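Local coordinates for protein endo-beta-mannanase (Rhizomucor miehei, PDB 4QP0) that probably hydrolyses internal beta-1,4-mannosidic linkages of mannans, galactomannans and glucomannans as a secreted family 5 glycoside hydrolase, at residues S63-Q68 against V77-S82; T54-L59 against F105-N110. All coordinates share one frame; numbering follows the deposited sequence.

Contact 1: residues S63-Q68 against V77-S82; sequences SVWFQQ and VINDNS
Gln68 and Val77 form an antiparallel hydrogen-bonded pair: Val77 N reaches Gln68 O at 3.0 Å, while the return bond from Gln68 N to Val77 O is weak. Gln67 and Ile78 follow as a non-hydrogen-bonded pair, with CA atoms 4.8 Å apart. Beyond the strand ends the ladder is prolonged by Asn79 N, which donates to Phe66 O at 3.0 Å. The Asn79 side chain then crosses to the other segment. With CG anti to the backbone N (chi1 -173°), its CB sits over the six-membered ring of Trp65, 3.4 Å from the centroid, and its amide lies stacked on the indole, planes 21° apart. From there ND2 gives a fairly straight bond to Trp65 O (2.9 Å), and a second to Thr84 OG1, so both its hydrogens can be used. OD1 accepts from Asn81 N, which comes from above the amide plane, in an Asx turn; together with the two ND2 bonds this limits rotation of the amide. At the rim of the indole, Trp65 CH2 meets Val77 CG2 at 4.1 Å, and Val77 O lies near the ring plane. Ile78 and Gln67 pack on Tyr145 of helix 136-151. This is a two-stranded beta hairpin, continued past its strand ends by the Asn79 amide stacked on the Trp65 indole.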
ATOM      1  N   SER A  63     -13.056  16.681  -8.552  1.00 38.56           N
ATOM      2  CA  SER A  63     -13.574  17.306  -7.333  1.00 37.67           C
ATOM      3  C   SER A  63     -12.575  17.269  -6.174  1.00 36.03           C
ATOM      4  O   SER A  63     -12.450  18.241  -5.432  1.00 34.87           O
ATOM      5  CB  SER A  63     -14.886  16.638  -6.916  1.00 40.33           C
ATOM      6  OG  SER A  63     -15.770  16.528  -8.019  1.00 43.88           O
ATOM      7  N   VAL A  64     -11.881  16.140  -6.029  1.00 34.55           N
ATOM      8  CA  VAL A  64     -10.809  15.986  -5.043  1.00 33.75           C
ATOM      9  C   VAL A  64      -9.490  15.850  -5.790  1.00 33.28           C
ATOM     10  O   VAL A  64      -9.367  15.026  -6.692  1.00 35.02           O
ATOM     11  CB  VAL A  64     -11.037  14.753  -4.130  1.00 33.53           C
ATOM     12  CG1 VAL A  64      -9.921  14.599  -3.109  1.00 33.23           C
ATOM     13  CG2 VAL A  64     -12.378  14.854  -3.415  1.00 32.99           C
ATOM     14  N   TRP A  65      -8.516  16.681  -5.440  1.00 32.07           N
ATOM     15  CA  TRP A  65      -7.161  16.520  -5.966  1.00 32.08           C
ATOM     16  C   TRP A  65      -6.152  16.920  -4.938  1.00 32.65           C
ATOM     17  O   TRP A  65      -6.403  17.830  -4.146  1.00 33.62           O
ATOM     18  CB  TRP A  65      -6.961  17.301  -7.261  1.00 31.55           C
ATOM     19  CG  TRP A  65      -7.057  18.806  -7.129  1.00 32.33           C
ATOM     20  CD1 TRP A  65      -8.215  19.589  -7.127  1.00 33.42           C
ATOM     21  CD2 TRP A  65      -5.949  19.773  -6.999  1.00 31.77           C
ATOM     22  NE1 TRP A  65      -7.909  20.924  -7.004  1.00 32.51           N
ATOM     23  CE2 TRP A  65      -6.571  21.105  -6.924  1.00 32.33           C
ATOM     24  CE3 TRP A  65      -4.566  19.672  -6.938  1.00 32.11           C
ATOM     25  CZ2 TRP A  65      -5.816  22.264  -6.795  1.00 31.29           C
ATOM     26  CZ3 TRP A  65      -3.816  20.849  -6.808  1.00 32.22           C
ATOM     27  CH2 TRP A  65      -4.428  22.112  -6.739  1.00 31.51           C
ATOM     28  N   PHE A  66      -5.015  16.226  -4.917  1.00 32.34           N
ATOM     29  CA  PHE A  66      -3.906  16.596  -4.029  1.00 33.25           C
ATOM     30  C   PHE A  66      -2.751  17.241  -4.790  1.00 33.16           C
ATOM     31  O   PHE A  66      -2.067  18.105  -4.250  1.00 34.19           O
ATOM     32  CB  PHE A  66      -3.402  15.406  -3.193  1.00 30.54           C
ATOM     33  CG  PHE A  66      -4.466  14.753  -2.344  1.00 29.43           C
ATOM     34  CD1 PHE A  66      -5.552  15.477  -1.866  1.00 29.10           C
ATOM     35  CD2 PHE A  66      -4.361  13.406  -1.998  1.00 29.07           C
ATOM     36  CE1 PHE A  66      -6.525  14.862  -1.085  1.00 28.21           C
ATOM     37  CE2 PHE A  66      -5.333  12.791  -1.220  1.00 27.98           C
ATOM     38  CZ  PHE A  66      -6.414  13.522  -0.760  1.00 27.46           C
ATOM     39  N   GLN A  67      -2.529  16.793  -6.026  1.00 34.41           N
ATOM     40  CA  GLN A  67      -1.534  17.395  -6.920  1.00 37.52           C
ATOM     41  C   GLN A  67      -2.134  17.651  -8.292  1.00 39.30           C
ATOM     42  O   GLN A  67      -3.132  17.035  -8.670  1.00 40.55           O
ATOM     43  CB  GLN A  67      -0.326  16.488  -7.103  1.00 37.07           C
ATOM     44  CG  GLN A  67       0.725  16.566  -6.023  1.00 37.11           C
ATOM     45  CD  GLN A  67       1.671  15.381  -6.084  1.00 38.25           C
ATOM     46  OE1 GLN A  67       1.256  14.222  -5.939  1.00 39.01           O
ATOM     47  NE2 GLN A  67       2.947  15.661  -6.290  1.00 37.08           N
ATOM     48  N   GLN A  68      -1.493  18.542  -9.039  1.00 41.66           N
ATOM     49  CA  GLN A  68      -2.004  19.005 -10.321  1.00 43.93           C
ATOM     50  C   GLN A  68      -0.959  19.889 -10.994  1.00 45.48           C
ATOM     51  O   GLN A  68      -0.214  20.610 -10.329  1.00 43.84           O
ATOM     52  CB  GLN A  68      -3.331  19.743 -10.108  1.00 43.94           C
ATOM     53  CG  GLN A  68      -3.651  20.887 -11.052  1.00 45.61           C
ATOM     54  CD  GLN A  68      -4.929  21.605 -10.657  1.00 46.41           C
ATOM     55  OE1 GLN A  68      -5.985  20.984 -10.501  1.00 44.99           O
ATOM     56  NE2 GLN A  68      -4.838  22.920 -10.495  1.00 44.77           N
ATOM     57  N   VAL A  77       1.682  21.904  -8.469  1.00 42.93           N
ATOM     58  CA  VAL A  77       1.109  22.560  -7.291  1.00 42.06           C
ATOM     59  C   VAL A  77       0.333  21.588  -6.398  1.00 40.86           C
ATOM     60  O   VAL A  77      -0.227  20.596  -6.884  1.00 39.78           O
ATOM     61  CB  VAL A  77       0.255  23.799  -7.661  1.00 40.84           C
ATOM     62  CG1 VAL A  77       1.110  24.824  -8.393  1.00 41.32           C
ATOM     63  CG2 VAL A  77      -0.959  23.414  -8.494  1.00 41.01           C
ATOM     64  N   ILE A  78       0.320  21.884  -5.097  1.00 40.75           N
ATOM     65  CA  ILE A  78      -0.276  21.010  -4.080  1.00 39.88           C
ATOM     66  C   ILE A  78      -1.514  21.662  -3.461  1.00 40.32           C
ATOM     67  O   ILE A  78      -1.532  22.869  -3.227  1.00 40.37           O
ATOM     68  CB  ILE A  78       0.752  20.659  -2.978  1.00 39.21           C
ATOM     69  CG1 ILE A  78       1.957  19.917  -3.583  1.00 38.67           C
ATOM     70  CG2 ILE A  78       0.104  19.838  -1.866  1.00 39.02           C
ATOM     71  CD1 ILE A  78       3.156  19.792  -2.663  1.00 37.38           C
ATOM     72  N   ASN A  79      -2.534  20.851  -3.182  1.00 41.04           N
ATOM     73  CA  ASN A  79      -3.822  21.337  -2.682  1.00 40.11           C
ATOM     74  C   ASN A  79      -4.037  21.150  -1.185  1.00 40.93           C
ATOM     75  O   ASN A  79      -4.343  20.047  -0.724  1.00 41.91           O
ATOM     76  CB  ASN A  79      -4.966  20.669  -3.452  1.00 38.80           C
ATOM     77  CG  ASN A  79      -6.327  21.243  -3.103  1.00 39.13           C
ATOM     78  OD1 ASN A  79      -6.432  22.362  -2.590  1.00 38.24           O
ATOM     79  ND2 ASN A  79      -7.385  20.478  -3.386  1.00 37.65           N
ATOM     80  N   ASP A  80      -3.922  22.245  -0.441  1.00 42.46           N
ATOM     81  CA  ASP A  80      -4.122  22.228   1.008  1.00 41.86           C
ATOM     82  C   ASP A  80      -5.573  22.487   1.417  1.00 42.40           C
ATOM     83  O   ASP A  80      -5.865  22.580   2.612  1.00 43.27           O
ATOM     84  CB  ASP A  80      -3.218  23.262   1.688  1.00 44.14           C
ATOM     85  CG  ASP A  80      -1.731  22.938   1.553  1.00 45.64           C
ATOM     86  OD1 ASP A  80      -1.316  21.804   1.894  1.00 45.21           O
ATOM     87  OD2 ASP A  80      -0.975  23.837   1.127  1.00 44.51           O
ATOM     88  N   ASN A  81      -6.479  22.603   0.445  1.00 41.03           N
ATOM     89  CA  ASN A  81      -7.885  22.907   0.743  1.00 40.87           C
ATOM     90  C   ASN A  81      -8.532  21.915   1.714  1.00 41.43           C
ATOM     91  O   ASN A  81      -8.259  20.714   1.671  1.00 40.97           O
ATOM     92  CB  ASN A  81      -8.725  23.003  -0.536  1.00 40.12           C
ATOM     93  CG  ASN A  81     -10.148  23.467  -0.269  1.00 39.02           C
ATOM     94  OD1 ASN A  81     -11.058  22.662  -0.097  1.00 39.38           O
ATOM     95  ND2 ASN A  81     -10.337  24.772  -0.213  1.00 40.39           N
ATOM     96  N   SER A  82      -9.394  22.444   2.576  1.00 40.92           N
ATOM     97  CA  SER A  82     -10.105  21.663   3.574  1.00 40.75           C
ATOM     98  C   SER A  82     -11.034  20.614   2.961  1.00 40.64           C
ATOM     99  O   SER A  82     -11.143  19.503   3.480  1.00 41.06           O
ATOM    100  CB  SER A  82     -10.912  22.599   4.481  1.00 41.40           C
ATOM    101  OG  SER A  82     -10.070  23.507   5.178  1.00 40.47           O
TER

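Contact 2: residues T54-L59 against F105-N110; sequences TWLFNL and FTLNNN
Leu56 lies across one face of the Phe105 ring, its CD1 methyl 3.6 Å from the ring centroid in a CH-pi contact and 3.4 Å from Phe105 CG. Beside it Thr54 and Phe105 point the same way from paired parallel strands, and Thr54 CG2 comes within 3.9 Å of Phe105 CE1. Trp55 and Thr106 run side by side on the other face of the sheet, where Thr106 OG1 approaches the indole edge at CZ3; the hydroxyl is hydrogen-bonded to Glu171 OE1. Two backbone bonds hold this register, Thr106 N to Thr54 O (3.1 Å) and Leu56 N to Thr106 O (2.8 Å). Past the strands Phe57 turns toward residues 106-109: its CG stands between its own N and carbonyl carbon (chi1 60°), which lays one ring face against the Asn108-Asn109 peptide and brings Thr106 O to the ring edge. Asn109 CB presses on Phe57 CE1 at 3.2 Å, ring and amide planes 44° apart. The amide beyond is held at both ends, OD1 by Asn174 ND2 and ND2 by Asp113 O. Phe57 CZ in turn rests on one face of the Trp55 ring, toward its rim. Behind the sheet, Leu56 and Phe105 pack on Ile89 of helix 87-98 and Leu107 on helix 136-151, while strand 102-106 continues the parallel barrel toward strand 167-171.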
ATOM      1  N   THR A  54      -4.492   2.697   2.503  1.00 29.82           N
ATOM      2  CA  THR A  54      -5.267   3.611   1.660  1.00 30.05           C
ATOM      3  C   THR A  54      -4.386   4.619   0.916  1.00 29.20           C
ATOM      4  O   THR A  54      -3.225   4.815   1.262  1.00 28.99           O
ATOM      5  CB  THR A  54      -6.375   4.337   2.469  1.00 31.90           C
ATOM      6  OG1 THR A  54      -7.167   5.156   1.596  1.00 33.61           O
ATOM      7  CG2 THR A  54      -5.788   5.198   3.580  1.00 31.51           C
ATOM      8  N   TRP A  55      -4.976   5.252  -0.094  1.00 29.19           N
ATOM      9  CA  TRP A  55      -4.311   6.192  -1.002  1.00 28.40           C
ATOM     10  C   TRP A  55      -4.056   7.539  -0.377  1.00 29.07           C
ATOM     11  O   TRP A  55      -4.974   8.133   0.201  1.00 29.76           O
ATOM     12  CB  TRP A  55      -5.200   6.399  -2.229  1.00 27.02           C
ATOM     13  CG  TRP A  55      -5.209   5.288  -3.263  1.00 26.61           C
ATOM     14  CD1 TRP A  55      -5.900   5.275  -4.477  1.00 26.44           C
ATOM     15  CD2 TRP A  55      -4.476   4.006  -3.237  1.00 27.10           C
ATOM     16  NE1 TRP A  55      -5.664   4.116  -5.169  1.00 26.13           N
ATOM     17  CE2 TRP A  55      -4.815   3.315  -4.490  1.00 26.47           C
ATOM     18  CE3 TRP A  55      -3.600   3.389  -2.340  1.00 27.44           C
ATOM     19  CZ2 TRP A  55      -4.309   2.055  -4.799  1.00 27.60           C
ATOM     20  CZ3 TRP A  55      -3.096   2.120  -2.664  1.00 27.69           C
ATOM     21  CH2 TRP A  55      -3.445   1.469  -3.866  1.00 27.77           C
ATOM     22  N   LEU A  56      -2.820   8.036  -0.498  1.00 28.29           N
ATOM     23  CA  LEU A  56      -2.485   9.426  -0.135  1.00 28.09           C
ATOM     24  C   LEU A  56      -1.798  10.126  -1.309  1.00 29.20           C
ATOM     25  O   LEU A  56      -0.801  10.835  -1.145  1.00 29.40           O
ATOM     26  CB  LEU A  56      -1.609   9.508   1.121  1.00 26.97           C
ATOM     27  CG  LEU A  56      -1.902  10.663   2.105  1.00 26.78           C
ATOM     28  CD1 LEU A  56      -0.828  10.775   3.175  1.00 25.79           C
ATOM     29  CD2 LEU A  56      -2.076  12.010   1.418  1.00 27.18           C
ATOM     30  N   PHE A  57      -2.347   9.891  -2.493  1.00 29.61           N
ATOM     31  CA  PHE A  57      -1.939  10.533  -3.731  1.00 30.72           C
ATOM     32  C   PHE A  57      -3.227  10.757  -4.511  1.00 31.69           C
ATOM     33  O   PHE A  57      -4.197  10.004  -4.338  1.00 33.30           O
ATOM     34  CB  PHE A  57      -0.989   9.628  -4.530  1.00 31.23           C
ATOM     35  CG  PHE A  57      -1.598   8.304  -4.923  1.00 31.24           C
ATOM     36  CD1 PHE A  57      -2.212   8.145  -6.162  1.00 31.04           C
ATOM     37  CD2 PHE A  57      -1.568   7.217  -4.047  1.00 31.64           C
ATOM     38  CE1 PHE A  57      -2.786   6.937  -6.514  1.00 32.27           C
ATOM     39  CE2 PHE A  57      -2.138   6.005  -4.396  1.00 30.70           C
ATOM     40  CZ  PHE A  57      -2.755   5.868  -5.624  1.00 31.13           C
ATOM     41  N   ASN A  58      -3.257  11.797  -5.337  1.00 31.20           N
ATOM     42  CA  ASN A  58      -4.430  12.085  -6.162  1.00 32.05           C
ATOM     43  C   ASN A  58      -4.102  13.229  -7.105  1.00 31.74           C
ATOM     44  O   ASN A  58      -4.294  14.394  -6.773  1.00 31.57           O
ATOM     45  CB  ASN A  58      -5.666  12.411  -5.301  1.00 31.26           C
ATOM     46  CG  ASN A  58      -6.963  12.358  -6.090  1.00 32.77           C
ATOM     47  OD1 ASN A  58      -7.005  12.737  -7.263  1.00 33.50           O
ATOM     48  ND2 ASN A  58      -8.038  11.889  -5.446  1.00 31.51           N
ATOM     49  N   LEU A  59      -3.602  12.877  -8.282  1.00 33.22           N
ATOM     50  CA  LEU A  59      -3.110  13.856  -9.246  1.00 32.99           C
ATOM     51  C   LEU A  59      -4.104  14.047 -10.393  1.00 33.92           C
ATOM     52  O   LEU A  59      -4.443  13.090 -11.102  1.00 35.07           O
ATOM     53  CB  LEU A  59      -1.741  13.435  -9.785  1.00 32.11           C
ATOM     54  CG  LEU A  59      -0.563  13.310  -8.815  1.00 32.92           C
ATOM     55  CD1 LEU A  59      -0.336  11.866  -8.379  1.00 30.86           C
ATOM     56  CD2 LEU A  59       0.691  13.872  -9.479  1.00 32.26           C
ATOM     57  N   PHE A 105      -0.308   4.770   4.523  1.00 28.59           N
ATOM     58  CA  PHE A 105      -0.514   5.726   3.438  1.00 28.09           C
ATOM     59  C   PHE A 105       0.412   5.435   2.274  1.00 27.71           C
ATOM     60  O   PHE A 105       1.632   5.378   2.443  1.00 28.15           O
ATOM     61  CB  PHE A 105      -0.289   7.166   3.916  1.00 28.83           C
ATOM     62  CG  PHE A 105      -1.470   7.777   4.641  1.00 29.70           C
ATOM     63  CD1 PHE A 105      -2.748   7.765   4.080  1.00 30.77           C
ATOM     64  CD2 PHE A 105      -1.294   8.409   5.870  1.00 29.73           C
ATOM     65  CE1 PHE A 105      -3.826   8.339   4.749  1.00 30.92           C
ATOM     66  CE2 PHE A 105      -2.369   8.985   6.538  1.00 29.87           C
ATOM     67  CZ  PHE A 105      -3.633   8.950   5.976  1.00 30.00           C
ATOM     68  N   THR A 106      -0.168   5.249   1.093  1.00 27.21           N
ATOM     69  CA  THR A 106       0.612   5.023  -0.122  1.00 27.39           C
ATOM     70  C   THR A 106       0.740   6.357  -0.855  1.00 27.10           C
ATOM     71  O   THR A 106      -0.253   7.051  -1.073  1.00 27.47           O
ATOM     72  CB  THR A 106      -0.047   3.943  -1.007  1.00 27.46           C
ATOM     73  OG1 THR A 106      -0.320   2.776  -0.214  1.00 28.20           O
ATOM     74  CG2 THR A 106       0.857   3.544  -2.166  1.00 26.72           C
ATOM     75  N   LEU A 107       1.961   6.725  -1.225  1.00 27.49           N
ATOM     76  CA  LEU A 107       2.233   8.107  -1.646  1.00 27.62           C
ATOM     77  C   LEU A 107       2.192   8.375  -3.149  1.00 29.81           C
ATOM     78  O   LEU A 107       2.289   9.529  -3.588  1.00 31.29           O
ATOM     79  CB  LEU A 107       3.564   8.580  -1.058  1.00 27.16           C
ATOM     80  CG  LEU A 107       3.590   8.832   0.450  1.00 25.78           C
ATOM     81  CD1 LEU A 107       5.019   8.865   0.955  1.00 26.29           C
ATOM     82  CD2 LEU A 107       2.854  10.114   0.825  1.00 25.75           C
ATOM     83  N   ASN A 108       2.047   7.311  -3.930  1.00 31.21           N
ATOM     84  CA  ASN A 108       2.038   7.386  -5.388  1.00 32.48           C
ATOM     85  C   ASN A 108       1.470   6.073  -5.921  1.00 34.00           C
ATOM     86  O   ASN A 108       1.198   5.152  -5.140  1.00 33.78           O
ATOM     87  CB  ASN A 108       3.457   7.619  -5.917  1.00 32.57           C
ATOM     88  CG  ASN A 108       3.487   8.416  -7.209  1.00 33.20           C
ATOM     89  OD1 ASN A 108       2.574   8.334  -8.034  1.00 34.71           O
ATOM     90  ND2 ASN A 108       4.554   9.189  -7.397  1.00 32.34           N
ATOM     91  N   ASN A 109       1.280   5.989  -7.236  1.00 34.68           N
ATOM     92  CA  ASN A 109       0.715   4.799  -7.873  1.00 34.45           C
ATOM     93  C   ASN A 109       1.429   4.502  -9.188  1.00 34.94           C
ATOM     94  O   ASN A 109       1.755   5.428  -9.940  1.00 35.16           O
ATOM     95  CB  ASN A 109      -0.782   5.008  -8.128  1.00 33.93           C
ATOM     96  CG  ASN A 109      -1.500   3.733  -8.534  1.00 34.31           C
ATOM     97  OD1 ASN A 109      -0.990   2.634  -8.349  1.00 35.50           O
ATOM     98  ND2 ASN A 109      -2.696   3.881  -9.091  1.00 34.31           N
ATOM     99  N   ASN A 110       1.674   3.221  -9.462  1.00 34.30           N
ATOM    100  CA  ASN A 110       2.244   2.799 -10.750  1.00 34.77           C
ATOM    101  C   ASN A 110       1.263   3.047 -11.908  1.00 35.55           C
ATOM    102  O   ASN A 110       1.645   3.587 -12.957  1.00 34.69           O
ATOM    103  CB  ASN A 110       2.656   1.322 -10.701  1.00 33.66           C
ATOM    104  CG  ASN A 110       3.516   0.904 -11.887  1.00 34.13           C
ATOM    105  OD1 ASN A 110       4.620   1.418 -12.091  1.00 34.32           O
ATOM    106  ND2 ASN A 110       3.019  -0.051 -12.665  1.00 33.03           N
TER

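Overall arrangement
After the N-terminal strands and helix 34-47, strand 51-55 runs on through residues 54-59 into the excursion that carries contact 1. There the chain turns back within a short loop, and residues 63-68 pair with 77-82. It then passes through helix 87-98 to strand 102-106, where contact 2 closes the much longer loop, with contact 1 lying wholly within it. The crossover thus joins neighbouring parallel strands of the TIM barrel, with the hairpin inserted between strand 51-55 and helix 87-98. The two contacts, centres 13 Å apart, meet directly: Asn58 O probably accepts from both Phe66 N (2.7 Å) and Gln67 N (3.1 Å), tying the peripheral hairpin to the barrel.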